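Local coordinates for vacuolar protein sorting-associated protein 54 (Mus musculus, PDB 3N1B) that is a subunit of the GARP complex, probably acting in retrograde transport from endosomes to the trans-Golgi network, and is represented by a C-terminal helical fragment, at residues A47-P52 / T113-F118. Residues are numbered along the deposited sequence; the frame is centred on the assembly and turned at random.
Sequences APVPSP and TADVAF
Asp115, on helix 107-125, reaches across to Ser51 with both carboxylate oxygens. From its CB the side chain runs out to Asp115 CG, which lies 4.0 Å from Val49 CG1, the methyl beside it. At the tip the two oxygens divide the work. Asp115 OD1 accepts Ser51 N at 2.9 Å, a fairly straight bond arriving on the syn side but 21° out of the carboxylate plane; the same oxygen also lies against Pro50 CA. Asp115 OD2 takes the Ser51 hydroxyl, OG, at 2.7 Å through its syn lone pair, and Tyr43 OH is a further partner, so this buried oxygen is gripped twice. The paired bonds to one residue fix the rotation of the carboxylate.

Ser51 is the N-cap of helix 52-68: with chi1 at 67°, OG sits between its own backbone N and carbonyl carbon, accepts Phe54 N and still donates to Asp115. The contact thus ties the start of helix 52-68, at the end of the loop that follows helix 12-40, to the flank of helix 107-125 in this all-helical C-terminal fragment. Negative charge close to that N-terminus would probably be favoured by the helix dipole.

Pro50, which follows a cis peptide bond, lies over one face of the Phe118 ring. Pro50 CB stands 3.6 Å from the centroid of the Phe118 ring, only 10° off the normal, a CH-pi contact, while Pro50 CG, also over the face, is shifted toward the CD1-CE1 side, 3.5 Å from Phe118 CE1. On the other side of Asp115 from Phe118, Val49 CG2 meets the methyl CB of Ala114 at 4.0 Å.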
loop_
_atom_site.group_PDB
_atom_site.type_symbol
_atom_site.label_atom_id
_atom_site.label_comp_id
_atom_site.label_asym_id
_atom_site.label_seq_id
_atom_site.Cartn_x
_atom_site.Cartn_y
_atom_site.Cartn_z
ATOM N N ALA A 47 18.293 -7.824 6.395
ATOM C CA ALA A 47 18.164 -8.883 5.401
ATOM C C ALA A 47 17.473 -10.106 6.000
ATOM O O ALA A 47 17.472 -10.287 7.217
ATOM C CB ALA A 47 19.534 -9.255 4.850
ATOM N N PRO A 48 16.882 -10.955 5.145
ATOM C CA PRO A 48 16.834 -10.803 3.687
ATOM C C PRO A 48 15.664 -9.935 3.238
ATOM O O PRO A 48 14.966 -9.350 4.068
ATOM C CB PRO A 48 16.620 -12.243 3.190
ATOM C CG PRO A 48 16.686 -13.128 4.426
ATOM C CD PRO A 48 16.323 -12.246 5.566
ATOM N N VAL A 49 15.460 -9.860 1.929
ATOM C CA VAL A 49 14.333 -9.135 1.361
ATOM C C VAL A 49 13.691 -9.955 0.248
ATOM O O VAL A 49 14.390 -10.586 -0.544
ATOM C CB VAL A 49 14.758 -7.757 0.812
ATOM C CG1 VAL A 49 15.008 -6.783 1.957
ATOM C CG2 VAL A 49 15.994 -7.890 -0.066
ATOM N N PRO A 50 12.352 -9.949 0.179
ATOM C CA PRO A 50 11.433 -9.199 1.046
ATOM C C PRO A 50 11.511 -9.614 2.511
ATOM O O PRO A 50 11.615 -10.803 2.818
ATOM C CB PRO A 50 10.055 -9.574 0.482
ATOM C CG PRO A 50 10.289 -10.879 -0.221
ATOM C CD PRO A 50 11.615 -10.669 -0.870
ATOM N N SER A 51 11.459 -8.631 3.403
ATOM C CA SER A 51 11.440 -8.889 4.835
ATOM C C SER A 51 10.120 -9.550 5.221
ATOM O O SER A 51 9.152 -9.498 4.462
ATOM C CB SER A 51 11.614 -7.581 5.609
ATOM O OG SER A 51 10.493 -6.733 5.431
ATOM N N PRO A 52 10.076 -10.183 6.403
ATOM C CA PRO A 52 8.835 -10.806 6.880
ATOM C C PRO A 52 7.703 -9.785 6.985
ATOM O O PRO A 52 6.548 -10.100 6.695
ATOM C CB PRO A 52 9.215 -11.319 8.274
ATOM C CG PRO A 52 10.698 -11.490 8.226
ATOM C CD PRO A 52 11.198 -10.394 7.333
ATOM N N THR A 113 14.853 0.140 -0.052
ATOM C CA THR A 113 14.551 0.338 -1.466
ATOM C C THR A 113 14.251 -0.987 -2.163
ATOM O O THR A 113 13.426 -1.048 -3.072
ATOM C CB THR A 113 15.709 1.043 -2.195
ATOM O OG1 THR A 113 16.000 2.286 -1.541
ATOM C CG2 THR A 113 15.346 1.310 -3.650
ATOM N N ALA A 114 14.926 -2.046 -1.726
ATOM C CA ALA A 114 14.705 -3.377 -2.279
ATOM C C ALA A 114 13.383 -3.947 -1.775
ATOM O O ALA A 114 12.636 -4.575 -2.523
ATOM C CB ALA A 114 15.858 -4.303 -1.914
ATOM N N ASP A 115 13.106 -3.726 -0.494
ATOM C CA ASP A 115 11.868 -4.189 0.114
ATOM C C ASP A 115 10.678 -3.506 -0.559
ATOM O O ASP A 115 9.676 -4.146 -0.886
ATOM C CB ASP A 115 11.881 -3.892 1.613
ATOM C CG ASP A 115 11.455 -5.084 2.446
ATOM O OD1 ASP A 115 11.222 -6.164 1.864
ATOM O OD2 ASP A 115 11.364 -4.942 3.681
ATOM N N VAL A 116 10.804 -2.202 -0.774
ATOM C CA VAL A 116 9.774 -1.432 -1.457
ATOM C C VAL A 116 9.592 -1.916 -2.893
ATOM O O VAL A 116 8.471 -2.004 -3.393
ATOM C CB VAL A 116 10.114 0.071 -1.460
ATOM C CG1 VAL A 116 9.234 0.817 -2.447
ATOM C CG2 VAL A 116 9.974 0.650 -0.059
ATOM N N ALA A 117 10.703 -2.231 -3.552
ATOM C CA ALA A 117 10.665 -2.719 -4.926
ATOM C C ALA A 117 9.812 -3.979 -5.040
ATOM O O ALA A 117 9.088 -4.163 -6.018
ATOM C CB ALA A 117 12.076 -2.978 -5.440
ATOM N N PHE A 118 9.909 -4.845 -4.036
ATOM C CA PHE A 118 9.102 -6.058 -3.983
ATOM C C PHE A 118 7.631 -5.688 -3.837
ATOM O O PHE A 118 6.766 -6.234 -4.522
ATOM C CB PHE A 118 9.551 -6.933 -2.810
ATOM C CG PHE A 118 8.678 -8.135 -2.576
ATOM C CD1 PHE A 118 8.954 -9.341 -3.200
ATOM C CD2 PHE A 118 7.590 -8.062 -1.722
ATOM C CE1 PHE A 118 8.157 -10.450 -2.983
ATOM C CE2 PHE A 118 6.788 -9.170 -1.501
ATOM C CZ PHE A 118 7.072 -10.364 -2.134
#